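PDB 2JKS: bradyzoite surface antigen BSR4 from Toxoplasma gondii, which belongs to the SRS family of surface antigens carried by the bradyzoite stage, probably takes part in attachment to or immune recognition by the host, and binds zinc ions. Local coordinates for residues 129-134 / 161-166; 172-177 / 187-192; 199-204 / 252-257; 208-213 / 226-231; 270-275 / 300-305. One frame throughout, in Å; residues are numbered along the deposited sequence.

Interaction 1 of 5, residues 129-134 / 161-166; sequences LTDKAF and VEARAS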
# COMPACT_ATOMS: atom_id res chain seq x y z
N LEU A 129 0.46 0.89 2.03
CA LEU A 129 1.65 0.26 2.67
C LEU A 129 1.73 -1.23 2.48
O LEU A 129 2.78 -1.85 2.72
CB LEU A 129 1.65 0.58 4.16
CG LEU A 129 1.62 2.06 4.50
CD1 LEU A 129 1.60 2.28 6.02
CD2 LEU A 129 2.73 2.82 3.81
N THR A 130 0.60 -1.83 2.08
CA THR A 130 0.52 -3.24 1.84
C THR A 130 -0.21 -3.47 0.51
O THR A 130 -0.97 -2.60 0.08
CB THR A 130 -0.23 -3.99 3.00
OG1 THR A 130 -1.54 -3.45 3.12
CG2 THR A 130 0.50 -3.77 4.36
N ASP A 131 0.03 -4.63 -0.10
CA ASP A 131 -0.61 -4.98 -1.39
C ASP A 131 -2.11 -5.11 -1.22
O ASP A 131 -2.55 -5.75 -0.28
CB ASP A 131 -0.00 -6.25 -1.98
CG ASP A 131 1.48 -6.09 -2.32
OD1 ASP A 131 1.92 -4.98 -2.68
OD2 ASP A 131 2.21 -7.09 -2.27
N LYS A 132 -2.89 -4.47 -2.11
CA LYS A 132 -4.34 -4.52 -2.04
C LYS A 132 -4.95 -5.03 -3.34
O LYS A 132 -4.37 -4.93 -4.43
CB LYS A 132 -4.93 -3.13 -1.73
CG LYS A 132 -4.37 -2.42 -0.48
CD LYS A 132 -4.86 -3.10 0.81
CE LYS A 132 -4.22 -2.39 2.01
NZ LYS A 132 -4.68 -3.06 3.26
N ALA A 133 -6.18 -5.52 -3.22
CA ALA A 133 -7.00 -5.88 -4.36
C ALA A 133 -8.46 -5.49 -4.11
O ALA A 133 -8.97 -5.59 -2.98
CB ALA A 133 -6.89 -7.39 -4.63
N PHE A 134 -9.15 -5.11 -5.17
CA PHE A 134 -10.60 -4.92 -5.10
C PHE A 134 -11.21 -5.44 -6.37
O PHE A 134 -10.48 -5.85 -7.29
CB PHE A 134 -10.96 -3.43 -4.84
CG PHE A 134 -10.61 -2.49 -6.00
CD1 PHE A 134 -11.48 -2.37 -7.11
CD2 PHE A 134 -9.45 -1.71 -5.96
CE1 PHE A 134 -11.21 -1.54 -8.14
CE2 PHE A 134 -9.16 -0.80 -7.02
CZ PHE A 134 -10.06 -0.73 -8.10
N VAL A 161 -3.58 -3.46 -6.49
CA VAL A 161 -2.85 -2.22 -6.30
C VAL A 161 -1.59 -2.58 -5.50
O VAL A 161 -1.69 -3.10 -4.39
CB VAL A 161 -3.70 -1.16 -5.55
CG1 VAL A 161 -2.93 0.13 -5.43
CG2 VAL A 161 -5.12 -1.01 -6.24
N GLU A 162 -0.43 -2.39 -6.12
CA GLU A 162 0.84 -2.73 -5.47
C GLU A 162 1.18 -1.65 -4.46
O GLU A 162 0.98 -0.48 -4.74
CB GLU A 162 1.96 -2.85 -6.48
CG GLU A 162 1.65 -3.93 -7.51
CD GLU A 162 2.81 -4.28 -8.42
OE1 GLU A 162 3.79 -3.51 -8.48
OE2 GLU A 162 2.73 -5.32 -9.10
N ALA A 163 1.70 -2.07 -3.31
CA ALA A 163 2.17 -1.17 -2.26
C ALA A 163 3.24 -0.20 -2.79
O ALA A 163 4.05 -0.57 -3.64
CB ALA A 163 2.77 -2.01 -1.11
N ARG A 164 3.28 1.00 -2.26
CA ARG A 164 4.41 1.90 -2.50
C ARG A 164 5.71 1.24 -2.04
O ARG A 164 5.69 0.33 -1.18
CB ARG A 164 4.24 3.21 -1.73
CG ARG A 164 4.32 3.06 -0.21
CD ARG A 164 3.29 3.97 0.41
NE ARG A 164 3.76 5.33 0.61
CZ ARG A 164 2.95 6.39 0.54
NH1 ARG A 164 1.66 6.26 0.22
NH2 ARG A 164 3.44 7.60 0.76
N ALA A 165 6.82 1.76 -2.54
CA ALA A 165 8.14 1.27 -2.15
C ALA A 165 8.45 1.93 -0.82
O ALA A 165 8.08 3.08 -0.61
CB ALA A 165 9.24 1.68 -3.21
N SER A 166 9.19 1.25 0.03
CA SER A 166 9.76 1.94 1.21
C SER A 166 10.74 3.02 0.69
O SER A 166 11.48 2.76 -0.26
CB SER A 166 10.49 0.94 2.08
OG SER A 166 9.56 -0.05 2.57
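The ring of Phe134 and the guanidinium of Arg164 stand at opposite ends of this contact, and each is approached at a slant by one aliphatic branch: Val161 CG2 comes within 4.1 Å of Phe134 CE2, while Leu129 CD2 lies 3.6 Å from Arg164 CD and reaches on toward the guanidinium. Leu91 and Leu94 of helix 91-95 also pack on Phe134. The contact illustrates how an antiparallel strand pair gives way to an interdomain linker, since residues 161-166 run from the sheet of the first SRS domain to that of the second. Lys132 and Val161 form a hydrogen-bonded antiparallel pair, with Lys132 N to Val161 O at 2.9 Å and Val161 N to Lys132 O at 2.7 Å. Beyond it a side chain takes over the role of the backbone. With CG lying beside its own N (chi1 -64°), Asp131 turns its carboxylate to the linker, and OD1 accepts Ala163 N at 3.0 Å, nearly along its C-O bond and almost straight (176°). The second oxygen, OD2, takes the backbone N of Lys180, so the carboxylate ties strand start, linker and second domain together. Lys132 bends at chi2 and leaves the pair for Glu96, which binds zinc with Asp205. Leu129 and Arg164 run side by side, pointing the same way, and Arg164 NH1 is held by Leu127 O. Between these polar ties the methyl of Ala163 presses on the loop backbone, its CB 3.7 Å from Thr130 C and 3.5 Å from Asp131 OD1.

Interaction 2 of 5, residues 172-177 / 187-192; sequences NVVTCA and VEVEMS. With ZN (zinc ion), chain B.
Strands 173-175 and 187-191 face each other without backbone pairing, the nearest alpha carbons being those of Asn172 and Val189, 6.9 Å apart, as expected where two sheets of a beta sandwich meet through their side chains. Asn172, with positive phi (59°), opens a G1 beta bulge formed with Val173 against strand 167-169. From there its amide holds the backbone of Glu190 once directly and once through a water. ND2 donates to Glu190 O at 2.9 Å, the acceptor lying close to the amide plane, and OD1 receives a bond from a water 2.7 Å away whose oxygen in turn accepts Glu190 N. ND2 also bonds to Thr197 O, so the rotation of the amide is well fixed. The CG1 methyl of Val189 lies against this group, 3.5 Å from Asn172 OD1; its other branch, CG2, meets Val174 CG2 at 3.9 Å. Val174 thus uses both of its methyls, since CG1 approaches Val187 CG1 at 4.3 Å. On Glu190 the chain is extended, and OE1 binds the zinc ion at 2.0 Å. Lys308 NZ bonds to that same oxygen, whereas OE2 accepts Ser192 OG at 2.6 Å on its anti side, well out of the carboxylate plane. His311 and His313, from the C-terminal histidine run, evidently an expression tag, complete the zinc site, which as built therefore depends on the construct. Val174 and Val189 are buried among Leu168, strand 197-201 and Val303 of strand 301-307, with Val187 at the margin against Leu168, while a disulfide from Cys176 to Cys301 joins the two sheets just past strand 173-175.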
# COMPACT_ATOMS: atom_id res chain seq x y z
N ASN A 172 15.59 13.15 6.31
CA ASN A 172 15.87 11.80 6.82
C ASN A 172 14.63 11.13 7.43
O ASN A 172 14.67 10.46 8.50
CB ASN A 172 17.01 11.84 7.84
CG ASN A 172 18.37 11.60 7.23
OD1 ASN A 172 18.53 11.36 6.01
ND2 ASN A 172 19.38 11.63 8.09
N VAL A 173 13.52 11.30 6.72
CA VAL A 173 12.25 10.70 7.09
C VAL A 173 12.00 9.45 6.24
O VAL A 173 11.95 9.53 4.99
CB VAL A 173 11.08 11.71 6.96
CG1 VAL A 173 9.73 11.06 7.29
CG2 VAL A 173 11.33 12.94 7.88
N VAL A 174 11.94 8.30 6.90
CA VAL A 174 11.73 7.04 6.22
C VAL A 174 10.26 6.63 6.33
O VAL A 174 9.67 6.64 7.43
CB VAL A 174 12.64 5.91 6.74
CG1 VAL A 174 12.33 4.62 6.00
CG2 VAL A 174 14.08 6.34 6.58
N THR A 175 9.69 6.38 5.15
CA THR A 175 8.34 5.76 4.99
C THR A 175 8.47 4.30 4.63
O THR A 175 8.92 3.95 3.53
CB THR A 175 7.49 6.50 3.91
OG1 THR A 175 7.44 7.89 4.25
CG2 THR A 175 6.06 5.94 3.84
N CYS A 176 8.12 3.44 5.58
CA CYS A 176 8.24 1.99 5.39
C CYS A 176 6.93 1.44 4.81
O CYS A 176 5.84 1.89 5.18
CB CYS A 176 8.55 1.26 6.72
SG CYS A 176 10.29 1.33 7.23
N ALA A 177 7.08 0.49 3.90
CA ALA A 177 5.96 -0.31 3.39
C ALA A 177 6.38 -1.79 3.35
O ALA A 177 7.51 -2.13 3.70
CB ALA A 177 5.51 0.21 2.02
N VAL A 187 16.79 0.53 2.90
CA VAL A 187 16.79 1.97 2.71
C VAL A 187 18.06 2.48 3.41
O VAL A 187 18.18 2.37 4.64
CB VAL A 187 15.48 2.62 3.35
CG1 VAL A 187 15.49 4.17 3.19
CG2 VAL A 187 14.19 2.02 2.69
N GLU A 188 18.99 3.07 2.65
CA GLU A 188 20.22 3.63 3.22
C GLU A 188 20.08 5.10 3.57
O GLU A 188 19.55 5.92 2.77
CB GLU A 188 21.37 3.44 2.23
CG GLU A 188 21.70 1.98 2.07
CD GLU A 188 23.11 1.77 1.65
OE1 GLU A 188 24.03 1.86 2.53
OE2 GLU A 188 23.27 1.48 0.45
N VAL A 189 20.49 5.42 4.80
CA VAL A 189 20.33 6.72 5.40
C VAL A 189 21.67 7.15 5.99
O VAL A 189 22.38 6.36 6.63
CB VAL A 189 19.28 6.70 6.58
CG1 VAL A 189 19.19 8.11 7.19
CG2 VAL A 189 17.90 6.20 6.11
N GLU A 190 22.07 8.39 5.73
CA GLU A 190 23.27 8.91 6.37
C GLU A 190 22.90 9.81 7.52
O GLU A 190 21.97 10.64 7.39
CB GLU A 190 24.06 9.79 5.39
CG GLU A 190 25.10 10.67 6.20
CD GLU A 190 25.49 11.93 5.46
OE1 GLU A 190 25.95 11.74 4.31
OE2 GLU A 190 25.27 13.05 6.00
N MET A 191 23.63 9.70 8.63
CA MET A 191 23.52 10.72 9.67
C MET A 191 24.91 11.32 9.86
O MET A 191 25.94 10.67 9.67
CB MET A 191 22.99 10.15 11.00
CG MET A 191 21.57 9.48 10.91
SD MET A 191 21.02 8.78 12.49
CE MET A 191 20.66 10.25 13.46
N SER A 192 24.92 12.58 10.23
CA SER A 192 26.20 13.32 10.37
C SER A 192 25.80 14.59 11.09
O SER A 192 24.62 14.78 11.44
CB SER A 192 26.82 13.62 8.97
OG SER A 192 25.93 14.38 8.13
ZN ZN B . 26.89 13.16 3.25
O HOH W 1 20.39 10.31 4.41

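Interaction 3 of 5, residues 199-204 / 252-257; sequences TINCGS and RTSATL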
# COMPACT_ATOMS: atom_id res chain seq x y z
N THR A 199 13.88 9.80 11.27
CA THR A 199 12.48 9.48 11.58
C THR A 199 12.10 8.23 10.83
O THR A 199 12.29 8.16 9.61
CB THR A 199 11.53 10.60 11.16
OG1 THR A 199 11.95 11.81 11.80
CG2 THR A 199 10.05 10.26 11.55
N ILE A 200 11.52 7.29 11.56
CA ILE A 200 10.98 6.09 10.97
C ILE A 200 9.49 6.06 11.16
O ILE A 200 9.00 6.09 12.29
CB ILE A 200 11.58 4.83 11.64
CG1 ILE A 200 13.13 4.92 11.72
CG2 ILE A 200 11.09 3.53 10.93
CD1 ILE A 200 13.85 4.90 10.41
N ASN A 201 8.77 6.05 10.04
CA ASN A 201 7.32 5.91 10.06
C ASN A 201 6.92 4.51 9.60
O ASN A 201 7.08 4.16 8.40
CB ASN A 201 6.65 6.98 9.22
CG ASN A 201 6.91 8.39 9.74
OD1 ASN A 201 6.91 8.64 10.96
ND2 ASN A 201 7.19 9.30 8.82
N CYS A 202 6.44 3.68 10.54
CA CYS A 202 5.97 2.35 10.16
C CYS A 202 4.50 2.32 9.66
O CYS A 202 4.11 1.39 8.98
CB CYS A 202 6.11 1.30 11.29
SG CYS A 202 7.80 1.13 11.93
N GLY A 203 3.72 3.35 9.98
CA GLY A 203 2.29 3.34 9.53
C GLY A 203 1.55 2.34 10.42
O GLY A 203 2.15 1.72 11.29
N SER A 204 0.24 2.18 10.21
CA SER A 204 -0.50 1.36 11.14
C SER A 204 -0.30 -0.12 10.82
O SER A 204 -0.67 -0.94 11.61
CB SER A 204 -1.99 1.75 11.15
OG SER A 204 -2.51 1.58 9.84
N ARG A 252 2.48 4.85 18.33
CA ARG A 252 3.77 4.33 18.69
C ARG A 252 4.48 3.63 17.52
O ARG A 252 5.40 2.88 17.72
CB ARG A 252 3.62 3.44 19.89
CG ARG A 252 2.88 4.09 21.02
CD ARG A 252 3.72 4.15 22.27
NE ARG A 252 2.93 4.27 23.50
CZ ARG A 252 3.11 3.54 24.59
NH1 ARG A 252 4.02 2.60 24.61
NH2 ARG A 252 2.35 3.71 25.65
N THR A 253 4.01 3.92 16.31
CA THR A 253 4.50 3.31 15.06
C THR A 253 5.46 4.27 14.32
O THR A 253 5.98 3.92 13.26
CB THR A 253 3.37 2.90 14.09
OG1 THR A 253 2.56 4.05 13.81
CG2 THR A 253 2.50 1.77 14.69
N SER A 254 5.65 5.48 14.86
CA SER A 254 6.70 6.42 14.38
C SER A 254 7.60 6.80 15.54
O SER A 254 7.12 6.94 16.67
CB SER A 254 6.09 7.67 13.79
OG SER A 254 5.36 7.36 12.62
N ALA A 255 8.90 6.91 15.28
CA ALA A 255 9.85 7.47 16.26
C ALA A 255 10.99 8.24 15.55
O ALA A 255 11.35 7.95 14.40
CB ALA A 255 10.43 6.35 17.18
N THR A 256 11.55 9.21 16.27
CA THR A 256 12.59 10.06 15.73
C THR A 256 13.79 10.04 16.64
O THR A 256 13.71 10.41 17.83
CB THR A 256 12.07 11.50 15.57
OG1 THR A 256 11.04 11.54 14.58
CG2 THR A 256 13.23 12.46 15.22
N LEU A 257 14.94 9.68 16.08
CA LEU A 257 16.21 9.77 16.79
C LEU A 257 16.88 11.11 16.45
O LEU A 257 16.91 11.50 15.29
CB LEU A 257 17.11 8.61 16.36
CG LEU A 257 18.55 8.63 16.88
CD1 LEU A 257 18.58 8.40 18.37
CD2 LEU A 257 19.38 7.55 16.15
O HOH W 2 3.85 5.70 11.69
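Strands 199-201 and 254-257 run antiparallel, their axes 4.8 Å apart at the closest and 170° from one another, as neighbours in one sheet of the second SRS domain's beta sandwich. Ile200 and Ala255 form the hydrogen-bonded pair, joined by Ile200 N to Ala255 O at 2.9 Å and Ala255 N to Ile200 O at 3.1 Å. It lies between two non-hydrogen-bonded pairs, and there the side chains supply polar links of their own. The hydroxyls of Thr199 and Thr256 meet at 2.9 Å, each OG1 lying beside its own backbone N, while Thr199 CG2 reaches across to the same Thr256 oxygen. At the other pair Ser254 OG donates to Asn201 OD1 at 2.6 Å, coming in tilted from the plane of that carbonyl. On the reverse face Ile200 and Ala255 turn inward, where Leu208 packs on both. Cys202 N still bonds to Thr253 O at 2.8 Å, so the pairing extends one residue past the strand, to Cys202, which is disulfide-bonded to Cys275. Gly203, with positive phi, follows. Gly203 N donates to a water 2.9 Å away that also meets Thr253 OG1, and Gly203 O lies 3.3 Å from Thr253 CB.

Interaction 4 of 5, residues 208-213 / 226-231; sequences LQPTTY and NRCSTT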
# COMPACT_ATOMS: atom_id res chain seq x y z
N LEU A 208 7.85 -0.93 14.84
CA LEU A 208 9.27 -0.60 14.95
C LEU A 208 10.11 -1.76 15.42
O LEU A 208 9.74 -2.47 16.37
CB LEU A 208 9.45 0.61 15.88
CG LEU A 208 8.97 1.95 15.36
CD1 LEU A 208 8.68 2.93 16.49
CD2 LEU A 208 9.96 2.54 14.39
N GLN A 209 11.24 -1.94 14.76
CA GLN A 209 12.17 -2.99 15.07
C GLN A 209 13.62 -2.41 15.26
O GLN A 209 14.07 -1.58 14.47
CB GLN A 209 12.13 -4.02 13.93
CG GLN A 209 12.99 -5.21 14.17
CD GLN A 209 12.29 -6.30 14.98
OE1 GLN A 209 11.36 -6.05 15.76
NE2 GLN A 209 12.75 -7.53 14.80
N PRO A 210 14.34 -2.84 16.34
CA PRO A 210 13.83 -3.82 17.36
C PRO A 210 12.80 -3.17 18.25
O PRO A 210 12.67 -1.95 18.27
CB PRO A 210 15.09 -4.17 18.20
CG PRO A 210 16.02 -2.95 18.03
CD PRO A 210 15.70 -2.35 16.63
N THR A 211 12.03 -3.99 18.96
CA THR A 211 10.99 -3.47 19.84
C THR A 211 11.61 -2.52 20.90
O THR A 211 10.96 -1.60 21.43
CB THR A 211 10.28 -4.70 20.52
OG1 THR A 211 9.60 -5.46 19.49
CG2 THR A 211 9.27 -4.24 21.48
N THR A 212 12.89 -2.79 21.19
CA THR A 212 13.73 -2.09 22.18
C THR A 212 14.54 -0.90 21.58
O THR A 212 15.59 -0.52 22.10
CB THR A 212 14.63 -3.09 22.86
OG1 THR A 212 15.28 -3.91 21.86
CG2 THR A 212 13.77 -4.01 23.75
N TYR A 213 14.00 -0.31 20.50
CA TYR A 213 14.76 0.66 19.71
C TYR A 213 15.22 1.85 20.56
O TYR A 213 16.22 2.46 20.23
CB TYR A 213 13.97 1.14 18.49
CG TYR A 213 12.71 1.84 18.87
CD1 TYR A 213 12.71 3.19 19.13
CD2 TYR A 213 11.51 1.11 19.04
CE1 TYR A 213 11.57 3.83 19.53
CE2 TYR A 213 10.35 1.73 19.45
CZ TYR A 213 10.38 3.08 19.68
OH TYR A 213 9.23 3.73 20.06
N ASN A 226 14.73 -8.46 9.57
CA ASN A 226 14.16 -9.74 9.99
C ASN A 226 15.17 -10.64 10.70
O ASN A 226 14.76 -11.58 11.41
CB ASN A 226 13.57 -10.51 8.81
CG ASN A 226 12.32 -9.92 8.25
OD1 ASN A 226 11.53 -9.24 8.92
ND2 ASN A 226 12.08 -10.24 6.99
N ARG A 227 16.47 -10.37 10.53
CA ARG A 227 17.55 -11.03 11.30
C ARG A 227 18.24 -10.01 12.21
O ARG A 227 19.31 -9.44 11.87
CB ARG A 227 18.53 -11.74 10.35
CG ARG A 227 17.79 -12.73 9.38
CD ARG A 227 18.75 -13.54 8.47
NE ARG A 227 19.78 -12.68 7.88
CZ ARG A 227 19.77 -12.21 6.63
NH1 ARG A 227 18.79 -12.52 5.78
NH2 ARG A 227 20.77 -11.41 6.23
N CYS A 228 17.58 -9.70 13.31
CA CYS A 228 17.97 -8.63 14.19
C CYS A 228 18.68 -9.13 15.46
O CYS A 228 18.01 -9.69 16.32
CB CYS A 228 16.73 -7.80 14.62
SG CYS A 228 17.10 -6.38 15.68
N SER A 229 19.99 -8.93 15.58
CA SER A 229 20.70 -9.19 16.84
C SER A 229 20.84 -7.91 17.55
O SER A 229 21.54 -7.05 17.05
CB SER A 229 22.12 -9.74 16.61
OG SER A 229 22.05 -10.97 15.99
N THR A 230 20.22 -7.77 18.72
CA THR A 230 20.19 -6.48 19.41
C THR A 230 21.51 -6.15 20.09
O THR A 230 22.25 -7.04 20.58
CB THR A 230 19.02 -6.36 20.42
OG1 THR A 230 19.11 -7.43 21.37
CG2 THR A 230 17.65 -6.41 19.69
N THR A 231 21.85 -4.87 20.05
CA THR A 231 23.05 -4.36 20.72
C THR A 231 22.72 -2.99 21.20
O THR A 231 21.89 -2.30 20.59
CB THR A 231 24.29 -4.35 19.78
OG1 THR A 231 24.54 -5.68 19.39
CG2 THR A 231 25.50 -3.89 20.49
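Cys228 reaches toward residues 208-213 with each of its side-chain atoms. CB comes first, 4.0 Å from NE2 at the end of Gln209; SG, swung anti to the backbone N (chi1 -178°), then lies 3.9 Å from Pro210 CB and closes the disulfide with Cys218. That bond ties the end of strand 216-218 to the loop leading into strand 230-232, its antiparallel partner in a small two-stranded sheet beside the beta sandwich. Residues 208-213 and 226-231 meet by van der Waals contact, with no hydrogen bond between them; outside them, bonds such as Leu272 with Cys218 and Asn226 with Ser300 tie the strand pair and its loop to the sandwich. Pro210, preceded by a cis peptide, is the hub. Following strand 206-209 and starting a type I turn to Tyr213, it offers its CB to both Cys228 and Thr230, whose CG2 methyl stands 3.7 Å away. Pro210 and Thr230 lie alongside, directed oppositely. Gln209 bends at chi2 (86°), which brings its amide over to Cys228, and Val276 of strand 269-277 also touches it. Toward the surface the packing thins. Thr212 stands roughly perpendicular to Thr230, and its hydroxyl bonds to Glu216; across the contact, Thr212 OG1 comes within 4.1 Å of Thr230 CG2.

Interaction 5 of 5, residues 270-275 / 300-305; sequences QFLVGC and SCTVLV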
# COMPACT_ATOMS: atom_id res chain seq x y z
N GLN A 270 27.68 2.09 12.05
CA GLN A 270 26.50 1.75 11.22
C GLN A 270 25.60 1.01 12.16
O GLN A 270 26.07 0.32 13.08
CB GLN A 270 26.84 0.81 10.08
CG GLN A 270 27.60 1.39 8.90
CD GLN A 270 27.51 0.44 7.70
OE1 GLN A 270 27.75 -0.79 7.85
NE2 GLN A 270 27.12 0.98 6.52
N PHE A 271 24.30 1.24 11.98
CA PHE A 271 23.31 0.51 12.78
C PHE A 271 22.10 0.25 11.89
O PHE A 271 21.94 0.89 10.85
CB PHE A 271 22.96 1.22 14.11
CG PHE A 271 22.20 2.52 13.94
CD1 PHE A 271 20.78 2.52 13.93
CD2 PHE A 271 22.87 3.74 13.77
CE1 PHE A 271 20.08 3.70 13.82
CE2 PHE A 271 22.14 4.95 13.67
CZ PHE A 271 20.77 4.93 13.70
N LEU A 272 21.27 -0.71 12.31
CA LEU A 272 20.08 -1.04 11.55
C LEU A 272 18.85 -0.99 12.46
O LEU A 272 18.86 -1.49 13.54
CB LEU A 272 20.29 -2.42 10.94
CG LEU A 272 19.38 -3.13 9.97
CD1 LEU A 272 20.26 -4.16 9.30
CD2 LEU A 272 18.19 -3.81 10.66
N VAL A 273 17.79 -0.35 11.97
CA VAL A 273 16.47 -0.48 12.55
C VAL A 273 15.48 -0.59 11.37
O VAL A 273 15.88 -0.66 10.21
CB VAL A 273 16.08 0.76 13.38
CG1 VAL A 273 16.94 0.89 14.62
CG2 VAL A 273 16.24 2.04 12.51
N GLY A 274 14.20 -0.65 11.69
CA GLY A 274 13.19 -0.66 10.65
C GLY A 274 11.81 -0.97 11.15
O GLY A 274 11.46 -0.68 12.32
N CYS A 275 11.02 -1.54 10.23
CA CYS A 275 9.61 -1.83 10.47
C CYS A 275 9.31 -3.21 9.96
O CYS A 275 9.67 -3.58 8.83
CB CYS A 275 8.71 -0.79 9.77
SG CYS A 275 8.96 0.93 10.25
N SER A 300 9.62 -6.93 4.95
CA SER A 300 9.99 -5.96 6.00
C SER A 300 10.85 -4.82 5.46
O SER A 300 11.51 -4.96 4.44
CB SER A 300 10.77 -6.63 7.14
OG SER A 300 9.99 -7.67 7.67
N CYS A 301 10.83 -3.73 6.19
CA CYS A 301 11.54 -2.52 5.83
C CYS A 301 12.81 -2.38 6.67
O CYS A 301 12.75 -2.17 7.89
CB CYS A 301 10.60 -1.36 6.08
SG CYS A 301 11.22 0.32 5.74
N THR A 302 13.98 -2.46 6.00
CA THR A 302 15.24 -2.39 6.71
C THR A 302 15.84 -1.03 6.46
O THR A 302 15.97 -0.62 5.29
CB THR A 302 16.23 -3.49 6.17
OG1 THR A 302 15.67 -4.79 6.38
CG2 THR A 302 17.61 -3.37 6.78
N VAL A 303 16.24 -0.35 7.53
CA VAL A 303 16.85 0.94 7.38
C VAL A 303 18.29 0.80 7.85
O VAL A 303 18.52 0.60 9.05
CB VAL A 303 16.08 2.06 8.16
CG1 VAL A 303 16.76 3.41 7.96
CG2 VAL A 303 14.57 2.04 7.73
N LEU A 304 19.22 0.89 6.89
CA LEU A 304 20.65 0.81 7.16
C LEU A 304 21.24 2.18 7.30
O LEU A 304 21.37 2.92 6.32
CB LEU A 304 21.37 0.06 6.05
CG LEU A 304 22.87 -0.11 6.28
CD1 LEU A 304 23.16 -0.93 7.54
CD2 LEU A 304 23.43 -0.82 5.03
N VAL A 305 21.61 2.51 8.52
CA VAL A 305 22.10 3.85 8.83
C VAL A 305 23.62 3.84 8.93
O VAL A 305 24.21 3.05 9.68
CB VAL A 305 21.49 4.41 10.13
CG1 VAL A 305 21.96 5.86 10.34
CG2 VAL A 305 19.91 4.28 10.13
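Phe271 and Val305 make the tight end of this antiparallel strand pair, part of a sheet in the second SRS domain's beta sandwich. With CG set between the backbone N and carbonyl carbon (chi1 69°), the Phe271 ring lies alongside Val305, the two side chains pointing the same way, and Val305 CB sits over one face, 3.7 Å from the ring centroid, in a CH-pi contact. Both valine methyls join in, CG1 coming 3.5 Å from Phe271 CE2. Phe233 meets the same ring edge-to-face. Val273, Val303 and the two cysteines continue this inward face, where Cys275 and Cys301 pair across the strands yet bond to different partners, Cys202 and Cys176. Six backbone bonds join the strands, the shortest being Val303 N to Val273 O at 2.7 Å. The reverse face is buried too, but without a ring contact: Leu272 CG and CD1 both lie 3.7 Å from Thr302 CG2, while the threonine hydroxyl bonds to Val225 N. The looser, solvent side is at the partly exposed ends. Gln270 NE2 turns to Thr306 OG1 and is 4.4 Å from Leu304 CD2, and Ser300 OG bonds to Asn226. Gly274 CA, which carries no CB, lies 3.2 Å from Cys301 O in a CA-H...O contact.

Interaction 1 stands apart at the junction of the two SRS domains; the other four belong to the second domain. Interactions 3 and 5 each join neighbouring strands within one sheet by backbone bonds, but interaction 3 has hydroxyls and an amide along one face where interaction 5 is mostly apolar and buried. Interaction 2, also buried, works between these sheets through valine packing and an asparagine amide bonded to backbone, without strand pairing. Two disulfides connect the three: Cys176 to Cys301 joins interactions 2 and 5, Cys202 to Cys275 joins interactions 3 and 5. Interaction 4 is the surface member, yet Gln209 N pairs with Gly274 O of interaction 5. Ser166, bonding to Ala177 N, links interaction 1 to interaction 2.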